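Local coordinates for A197 (Sulfolobus turreted icosahedral virus, PDB 2C0N), which probably transfers sugar residues as a viral glycosyltransferase of the GT-A fold, at residues L4-S9 / V29-R34; S12-L17 / L60-V65. All coordinates share one frame; numbering follows the deposited sequence.

Contact 1 (4-9 with 29-34) pairs two parallel strands, and contact 2 (12-17 with 60-65) joins the next strand and helix of the chain to the turn after strand 56-60. Their centres lie about 10 Å apart. They touch directly: Phe6 O is 3.1 Å from Leu60 N, a probable hydrogen bond, and Pro8 O packs 3.5 Å from Glu62 CB. Both lead to the C-terminal ends of the parallel strands, where GT-A enzymes usually bind the nucleotide sugar, and both reach the second subunit. The nickel ion is bound by His198 and His200 of the C-terminal hexahistidine stretch, evidently a purification tag, and belongs to neither contact.

Contact 1 of 2, residues L4-S9 / V29-R34; sequences LFFIPS and VILSRR
The ring of Phe6 overlaps the side chain of Val29, the two lying side by side and pointing the same way from neighbouring strands. Ring atom CD2 of Phe6 comes 3.8 Å from Val29 CB, an oblique approach, while Leu31 CD1 stands at the ring's edge, near its plane. Phe6 CG lies beside its own backbone N (chi1 -74°), which brings the ring alongside the valine. On the reverse of the sheet CG2 of Ile7 and CG2 of Ile30 are 4.3 Å apart, and Ile30 CG2 also packs on Ser9 CB.

Parallel pairing of strands 4-8 and 29-31 is established by axes 4.7 Å apart at an angle of 19° and by hydrogen bonds that alternate direction. Val29 N donates to Phe5 O at 2.8 Å, Ile7 N to Val29 O at 2.9 Å, and Leu31 N to Ile7 O at 2.9 Å. Where the strands give way to loop, Ser9 prolongs the pairing by gripping Leu31 O twice. Ser9 N donates to Leu31 O at 3.0 Å in the carbonyl plane; Ser9 OG reaches Leu31 O at 2.8 Å from above that plane. With OG held between its own N and carbonyl carbon (chi1 87°), the hydroxyl reaches the same acceptor as the amide; it also bonds to Gly11 N.

Strand 3-8 runs between 28-31 and 56-60, and reaches 28-31 through a beta-alpha-beta crossover by way of helix 15-23, consistent with the Rossmann-like core of a GT-A fold. Helix 37-50 packs on the face carrying Phe6, Pro8 and Val29, with Ala44 and Met47 among its contributions. Helix 15-23 meets Ile7 on the other face through Leu17 and Leu21, and Ile30 and Val29 pair antiparallel with a strand of the second subunit.

Contact 2 of 2, residues S12-L17 / L60-V65; sequences SVRLPL and LDEDVV
The backbones approach without strand pairing: the CA atoms of Val13 and Glu62 are 6.3 Å apart, and residues 61-64 form a type I turn closed by Val64 N to Asp61 O, beside the start of helix 15-23. Glu62 carries the polar contact. A bend at its chi2 (-86°) swings the carboxylate to Arg14, whose own chain bends at chi3. Arg14 NH2 donates to Glu62 OE1 at 2.8 Å, nearly straight (172°), in the guanidinium plane and on the syn lone pair. Arg14 NE meets OE2 only weakly, and also donates to backbone Glu62 O at 3.3 Å from above the carbonyl plane. This side-on salt bridge leaves the two planar groups 46° apart. Glu62 OE2 also accepts Arg14 N at 2.8 Å, nearly along its C-O bond, and a water that links it to Ser12 OG.

The sequence Asp61-Glu62-Asp63, at the end of strand 56-60, matches the DXD motif that in GT-A enzymes binds metal and nucleotide sugar, so this turn is probably part of the donor site. Asp63 CB lies over one face of the Arg14 guanidinium, but its carboxylate turns to Lys92.

Leu17 supplies apolar contacts: its CD2 is 3.5 Å from Glu62 O, and its CD1 slides past Leu60 CD2 at 3.8 Å. Val65 CG1 rests 3.6 Å from Pro16 O, and CG2 of the same valine packs on Leu17 CB.

Contact 1 of 2, residues L4-S9 / V29-R34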
ATOM      1  N   LEU A   4      12.498 -10.898  -6.311  1.00 16.96           N
ATOM      2  CA  LEU A   4      11.080 -10.789  -6.122  1.00 16.12           C
ATOM      3  C   LEU A   4      10.792 -10.813  -4.623  1.00 16.32           C
ATOM      4  O   LEU A   4      11.086 -11.807  -3.917  1.00 15.26           O
ATOM      5  CB  LEU A   4      10.349 -11.927  -6.817  1.00 15.35           C
ATOM      6  CG  LEU A   4       8.826 -11.823  -6.895  1.00 15.52           C
ATOM      7  CD1 LEU A   4       8.409 -10.487  -7.466  1.00 16.50           C
ATOM      8  CD2 LEU A   4       8.303 -12.928  -7.741  1.00 15.69           C
ATOM      9  N   PHE A   5      10.232  -9.701  -4.146  1.00 15.85           N
ATOM     10  CA  PHE A   5       9.871  -9.562  -2.740  1.00 15.38           C
ATOM     11  C   PHE A   5       8.495 -10.173  -2.448  1.00 15.40           C
ATOM     12  O   PHE A   5       7.537  -9.878  -3.115  1.00 17.27           O
ATOM     13  CB  PHE A   5       9.866  -8.094  -2.319  1.00 15.55           C
ATOM     14  CG  PHE A   5      11.229  -7.534  -2.106  1.00 14.56           C
ATOM     15  CD1 PHE A   5      12.050  -7.268  -3.193  1.00 16.97           C
ATOM     16  CD2 PHE A   5      11.709  -7.285  -0.840  1.00 15.43           C
ATOM     17  CE1 PHE A   5      13.323  -6.768  -3.004  1.00 16.08           C
ATOM     18  CE2 PHE A   5      12.978  -6.789  -0.637  1.00 13.86           C
ATOM     19  CZ  PHE A   5      13.782  -6.520  -1.745  1.00 14.27           C
ATOM     20  N   PHE A   6       8.408 -10.983  -1.412  1.00 15.05           N
ATOM     21  CA  PHE A   6       7.130 -11.523  -0.977  1.00 15.57           C
ATOM     22  C   PHE A   6       6.889 -10.974   0.406  1.00 15.70           C
ATOM     23  O   PHE A   6       7.713 -11.152   1.309  1.00 15.28           O
ATOM     24  CB  PHE A   6       7.149 -13.041  -0.976  1.00 15.91           C
ATOM     25  CG  PHE A   6       7.080 -13.647  -2.361  1.00 15.82           C
ATOM     26  CD1 PHE A   6       8.213 -13.771  -3.121  1.00 16.72           C
ATOM     27  CD2 PHE A   6       5.867 -14.028  -2.903  1.00 18.89           C
ATOM     28  CE1 PHE A   6       8.157 -14.291  -4.406  1.00 15.26           C
ATOM     29  CE2 PHE A   6       5.792 -14.547  -4.174  1.00 16.25           C
ATOM     30  CZ  PHE A   6       6.920 -14.682  -4.923  1.00 15.30           C
ATOM     31  N   ILE A   7       5.761 -10.288   0.552  1.00 16.34           N
ATOM     32  CA  ILE A   7       5.431  -9.568   1.757  1.00 16.67           C
ATOM     33  C   ILE A   7       4.164 -10.177   2.380  1.00 15.54           C
ATOM     34  O   ILE A   7       3.078  -9.910   1.898  1.00 14.95           O
ATOM     35  CB  ILE A   7       5.237  -8.067   1.437  1.00 17.77           C
ATOM     36  CG1 ILE A   7       6.530  -7.472   0.845  1.00 19.44           C
ATOM     37  CG2 ILE A   7       4.691  -7.344   2.720  1.00 18.73           C
ATOM     38  CD1 ILE A   7       6.354  -6.143   0.043  1.00 20.32           C
ATOM     39  N   PRO A   8       4.298 -10.996   3.448  1.00 16.84           N
ATOM     40  CA  PRO A   8       3.126 -11.566   4.134  1.00 17.85           C
ATOM     41  C   PRO A   8       2.363 -10.436   4.798  1.00 19.08           C
ATOM     42  O   PRO A   8       2.971  -9.667   5.538  1.00 20.70           O
ATOM     43  CB  PRO A   8       3.748 -12.486   5.194  1.00 18.48           C
ATOM     44  CG  PRO A   8       5.120 -12.659   4.828  1.00 18.32           C
ATOM     45  CD  PRO A   8       5.552 -11.507   4.007  1.00 18.64           C
ATOM     46  N   SER A   9       1.103 -10.259   4.469  1.00 18.58           N
ATOM     47  CA  SER A   9       0.326  -9.210   5.139  1.00 17.63           C
ATOM     48  C   SER A   9      -0.888  -9.737   5.852  1.00 17.84           C
ATOM     49  O   SER A   9      -1.253 -10.905   5.682  1.00 18.66           O
ATOM     50  CB  SER A   9      -0.078  -8.147   4.126  1.00 17.80           C
ATOM     51  OG  SER A   9      -1.264  -8.517   3.520  1.00 19.65           O
ATOM     52  N   VAL A  29       5.107  -9.390  -4.478  1.00 14.87           N
ATOM     53  CA  VAL A  29       3.810  -9.929  -4.270  1.00 15.56           C
ATOM     54  C   VAL A  29       3.468  -9.721  -2.794  1.00 15.56           C
ATOM     55  O   VAL A  29       4.179 -10.189  -1.902  1.00 17.16           O
ATOM     56  CB  VAL A  29       3.745 -11.405  -4.581  1.00 15.28           C
ATOM     57  CG1 VAL A  29       2.346 -11.953  -4.297  1.00 17.08           C
ATOM     58  CG2 VAL A  29       4.109 -11.669  -6.046  1.00 16.35           C
ATOM     59  N   ILE A  30       2.422  -8.970  -2.546  1.00 15.34           N
ATOM     60  CA  ILE A  30       1.932  -8.803  -1.199  1.00 16.23           C
ATOM     61  C   ILE A  30       0.866  -9.874  -0.992  1.00 16.04           C
ATOM     62  O   ILE A  30      -0.088  -9.939  -1.738  1.00 17.27           O
ATOM     63  CB  ILE A  30       1.293  -7.433  -0.961  1.00 16.18           C
ATOM     64  CG1 ILE A  30       2.248  -6.322  -1.363  1.00 17.54           C
ATOM     65  CG2 ILE A  30       1.001  -7.268   0.525  1.00 15.57           C
ATOM     66  CD1 ILE A  30       1.616  -4.995  -1.459  1.00 19.70           C
ATOM     67  N   LEU A  31       1.052 -10.726   0.002  1.00 17.45           N
ATOM     68  CA  LEU A  31       0.214 -11.887   0.186  1.00 17.15           C
ATOM     69  C   LEU A  31      -0.921 -11.502   1.114  1.00 16.43           C
ATOM     70  O   LEU A  31      -0.676 -10.963   2.209  1.00 17.54           O
ATOM     71  CB  LEU A  31       1.028 -13.037   0.785  1.00 18.41           C
ATOM     72  CG  LEU A  31       2.201 -13.455  -0.124  1.00 17.37           C
ATOM     73  CD1 LEU A  31       3.360 -13.993   0.650  1.00 21.13           C
ATOM     74  CD2 LEU A  31       1.726 -14.426  -1.101  1.00 16.78           C
ATOM     75  N   SER A  32      -2.156 -11.762   0.680  1.00 16.39           N
ATOM     76  CA  SER A  32      -3.330 -11.608   1.504  1.00 17.14           C
ATOM     77  C   SER A  32      -3.327 -12.584   2.646  1.00 17.30           C
ATOM     78  O   SER A  32      -2.566 -13.539   2.667  1.00 15.94           O
ATOM     79  CB  SER A  32      -4.604 -11.797   0.689  1.00 18.07           C
ATOM     80  OG  SER A  32      -4.756 -10.662  -0.113  1.00 23.97           O
ATOM     81  N   ARG A  33      -4.184 -12.302   3.626  1.00 17.79           N
ATOM     82  CA  ARG A  33      -4.162 -13.013   4.860  1.00 19.14           C
ATOM     83  C   ARG A  33      -4.541 -14.463   4.594  1.00 19.71           C
ATOM     84  O   ARG A  33      -5.397 -14.732   3.774  1.00 18.55           O
ATOM     85  CB  ARG A  33      -5.168 -12.380   5.824  1.00 18.57           C
ATOM     86  CG  ARG A  33      -5.022 -12.866   7.198  1.00 21.15           C
ATOM     87  CD  ARG A  33      -5.901 -12.071   8.113  1.00 22.23           C
ATOM     88  NE  ARG A  33      -5.827 -12.608   9.463  1.00 27.03           N
ATOM     89  CZ  ARG A  33      -6.566 -12.203  10.487  1.00 29.95           C
ATOM     90  NH1 ARG A  33      -7.472 -11.238  10.333  1.00 29.78           N
ATOM     91  NH2 ARG A  33      -6.413 -12.790  11.683  1.00 32.49           N
ATOM     92  N   ARG A  34      -3.877 -15.395   5.250  1.00 20.41           N
ATOM     93  CA  ARG A  34      -4.310 -16.789   5.193  1.00 22.39           C
ATOM     94  C   ARG A  34      -4.428 -17.290   6.645  1.00 22.59           C
ATOM     95  O   ARG A  34      -4.383 -16.508   7.598  1.00 23.25           O
ATOM     96  CB  ARG A  34      -3.382 -17.653   4.303  1.00 23.12           C
ATOM     97  CG  ARG A  34      -3.338 -17.286   2.771  1.00 24.50           C
ATOM     98  CD  ARG A  34      -4.613 -17.651   1.999  1.00 24.97           C
ATOM     99  NE  ARG A  34      -4.752 -17.225   0.585  1.00 24.21           N
ATOM    100  CZ  ARG A  34      -5.327 -16.092   0.142  1.00 27.97           C
ATOM    101  NH1 ARG A  34      -5.739 -15.165   0.988  1.00 29.38           N
ATOM    102  NH2 ARG A  34      -5.455 -15.837  -1.169  1.00 24.91           N
TER

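Contact 2 of 2, residues S12-L17 / L60-V65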
ATOM      1  N   SER A  12      -3.372  -5.201   4.730  1.00 16.81           N
ATOM      2  CA  SER A  12      -3.012  -3.816   4.460  1.00 16.10           C
ATOM      3  C   SER A  12      -1.507  -3.661   4.522  1.00 16.31           C
ATOM      4  O   SER A  12      -0.805  -4.521   5.115  1.00 16.24           O
ATOM      5  CB  SER A  12      -3.683  -2.889   5.433  1.00 16.34           C
ATOM      6  OG  SER A  12      -3.140  -3.042   6.720  1.00 17.48           O
ATOM      7  N   VAL A  13      -1.025  -2.557   3.937  1.00 16.64           N
ATOM      8  CA  VAL A  13       0.386  -2.205   3.993  1.00 17.25           C
ATOM      9  C   VAL A  13       0.541  -0.770   4.546  1.00 16.04           C
ATOM     10  O   VAL A  13      -0.072   0.168   4.032  1.00 16.98           O
ATOM     11  CB  VAL A  13       1.029  -2.282   2.617  1.00 16.42           C
ATOM     12  CG1 VAL A  13       2.503  -1.970   2.671  1.00 21.33           C
ATOM     13  CG2 VAL A  13       0.870  -3.715   2.065  1.00 18.53           C
ATOM     14  N   ARG A  14       1.363  -0.634   5.576  1.00 15.44           N
ATOM     15  CA  ARG A  14       1.638   0.664   6.196  1.00 15.25           C
ATOM     16  C   ARG A  14       2.381   1.578   5.199  1.00 15.15           C
ATOM     17  O   ARG A  14       3.177   1.117   4.363  1.00 14.26           O
ATOM     18  CB  ARG A  14       2.389   0.494   7.550  1.00 15.46           C
ATOM     19  CG  ARG A  14       3.766  -0.146   7.485  1.00 16.65           C
ATOM     20  CD  ARG A  14       4.215  -0.633   8.798  1.00 20.44           C
ATOM     21  NE  ARG A  14       3.458  -1.831   9.121  1.00 21.59           N
ATOM     22  CZ  ARG A  14       2.795  -2.057  10.226  1.00 21.85           C
ATOM     23  NH1 ARG A  14       2.911  -1.255  11.233  1.00 22.40           N
ATOM     24  NH2 ARG A  14       2.106  -3.173  10.353  1.00 23.60           N
ATOM     25  N   LEU A  15       2.155   2.880   5.338  1.00 14.41           N
ATOM     26  CA  LEU A  15       2.710   3.860   4.417  1.00 14.63           C
ATOM     27  C   LEU A  15       4.215   3.800   4.282  1.00 14.67           C
ATOM     28  O   LEU A  15       4.752   3.913   3.166  1.00 14.58           O
ATOM     29  CB  LEU A  15       2.256   5.274   4.808  1.00 15.44           C
ATOM     30  CG  LEU A  15       1.096   5.833   3.960  1.00 16.27           C
ATOM     31  CD1 LEU A  15      -0.158   4.957   3.974  1.00 15.69           C
ATOM     32  CD2 LEU A  15       0.814   7.276   4.362  1.00 15.48           C
ATOM     33  N   PRO A  16       4.915   3.715   5.400  1.00 13.36           N
ATOM     34  CA  PRO A  16       6.391   3.652   5.265  1.00 13.82           C
ATOM     35  C   PRO A  16       6.887   2.509   4.374  1.00 14.08           C
ATOM     36  O   PRO A  16       7.884   2.691   3.673  1.00 13.60           O
ATOM     37  CB  PRO A  16       6.856   3.524   6.719  1.00 14.32           C
ATOM     38  CG  PRO A  16       5.714   4.142   7.506  1.00 14.16           C
ATOM     39  CD  PRO A  16       4.494   3.770   6.814  1.00 12.84           C
ATOM     40  N   LEU A  17       6.219   1.356   4.370  1.00 14.02           N
ATOM     41  CA  LEU A  17       6.583   0.273   3.444  1.00 14.04           C
ATOM     42  C   LEU A  17       6.187   0.581   1.992  1.00 13.81           C
ATOM     43  O   LEU A  17       6.976   0.361   1.093  1.00 14.32           O
ATOM     44  CB  LEU A  17       6.073  -1.104   3.930  1.00 15.39           C
ATOM     45  CG  LEU A  17       6.423  -2.290   3.018  1.00 16.50           C
ATOM     46  CD1 LEU A  17       7.840  -2.479   2.991  1.00 17.58           C
ATOM     47  CD2 LEU A  17       5.739  -3.501   3.532  1.00 19.98           C
ATOM     48  N   LEU A  60       9.989 -10.123   3.138  1.00 17.29           N
ATOM     49  CA  LEU A  60       9.945  -8.884   3.871  1.00 16.56           C
ATOM     50  C   LEU A  60       8.622  -8.804   4.567  1.00 17.37           C
ATOM     51  O   LEU A  60       7.591  -8.787   3.900  1.00 15.79           O
ATOM     52  CB  LEU A  60      10.132  -7.683   2.925  1.00 18.22           C
ATOM     53  CG  LEU A  60      10.309  -6.295   3.553  1.00 17.03           C
ATOM     54  CD1 LEU A  60      11.542  -6.238   4.380  1.00 18.22           C
ATOM     55  CD2 LEU A  60      10.375  -5.258   2.442  1.00 18.21           C
ATOM     56  N   ASP A  61       8.647  -8.836   5.916  1.00 16.54           N
ATOM     57  CA  ASP A  61       7.423  -8.735   6.705  1.00 16.18           C
ATOM     58  C   ASP A  61       6.856  -7.355   6.451  1.00 15.85           C
ATOM     59  O   ASP A  61       7.597  -6.398   6.201  1.00 15.00           O
ATOM     60  CB  ASP A  61       7.695  -8.931   8.187  1.00 16.74           C
ATOM     61  CG  ASP A  61       7.847 -10.390   8.578  1.00 20.43           C
ATOM     62  OD1 ASP A  61       7.521 -11.306   7.782  1.00 21.91           O
ATOM     63  OD2 ASP A  61       8.289 -10.596   9.710  1.00 25.13           O
ATOM     64  N   GLU A  62       5.534  -7.259   6.463  1.00 15.74           N
ATOM     65  CA  GLU A  62       4.862  -5.993   6.162  1.00 15.73           C
ATOM     66  C   GLU A  62       5.186  -4.874   7.181  1.00 15.04           C
ATOM     67  O   GLU A  62       4.955  -3.698   6.920  1.00 16.46           O
ATOM     68  CB  GLU A  62       3.369  -6.230   6.052  1.00 16.42           C
ATOM     69  CG  GLU A  62       2.521  -4.995   5.764  1.00 17.79           C
ATOM     70  CD  GLU A  62       2.119  -4.220   7.010  1.00 22.36           C
ATOM     71  OE1 GLU A  62       2.106  -4.831   8.109  1.00 19.36           O
ATOM     72  OE2 GLU A  62       1.835  -2.996   6.910  1.00 19.27           O
ATOM     73  N   ASP A  63       5.689  -5.239   8.358  1.00 14.42           N
ATOM     74  CA  ASP A  63       6.118  -4.228   9.328  1.00 14.73           C
ATOM     75  C   ASP A  63       7.633  -3.998   9.362  1.00 14.16           C
ATOM     76  O   ASP A  63       8.142  -3.370  10.271  1.00 14.68           O
ATOM     77  CB  ASP A  63       5.575  -4.538  10.739  1.00 15.27           C
ATOM     78  CG  ASP A  63       5.861  -5.934  11.213  1.00 17.97           C
ATOM     79  OD1 ASP A  63       6.617  -6.645  10.532  1.00 20.35           O
ATOM     80  OD2 ASP A  63       5.281  -6.320  12.301  1.00 20.57           O
ATOM     81  N   VAL A  64       8.343  -4.507   8.367  1.00 14.97           N
ATOM     82  CA  VAL A  64       9.779  -4.318   8.278  1.00 14.31           C
ATOM     83  C   VAL A  64      10.094  -3.439   7.053  1.00 14.43           C
ATOM     84  O   VAL A  64       9.689  -3.756   5.942  1.00 15.81           O
ATOM     85  CB  VAL A  64      10.501  -5.692   8.213  1.00 14.58           C
ATOM     86  CG1 VAL A  64      11.998  -5.503   7.956  1.00 16.21           C
ATOM     87  CG2 VAL A  64      10.263  -6.502   9.492  1.00 12.90           C
ATOM     88  N   VAL A  65      10.784  -2.316   7.273  1.00 15.17           N
ATOM     89  CA  VAL A  65      11.042  -1.340   6.229  1.00 15.30           C
ATOM     90  C   VAL A  65      12.526  -1.103   6.109  1.00 14.47           C
ATOM     91  O   VAL A  65      13.127  -0.463   6.971  1.00 13.73           O
ATOM     92  CB  VAL A  65      10.333   0.017   6.494  1.00 15.92           C
ATOM     93  CG1 VAL A  65      10.622   1.001   5.361  1.00 16.87           C
ATOM     94  CG2 VAL A  65       8.860  -0.184   6.611  1.00 17.20           C
TER
HETATM   95  O   HOH W   1      -0.751  -2.377   7.874  1.00 17.48           O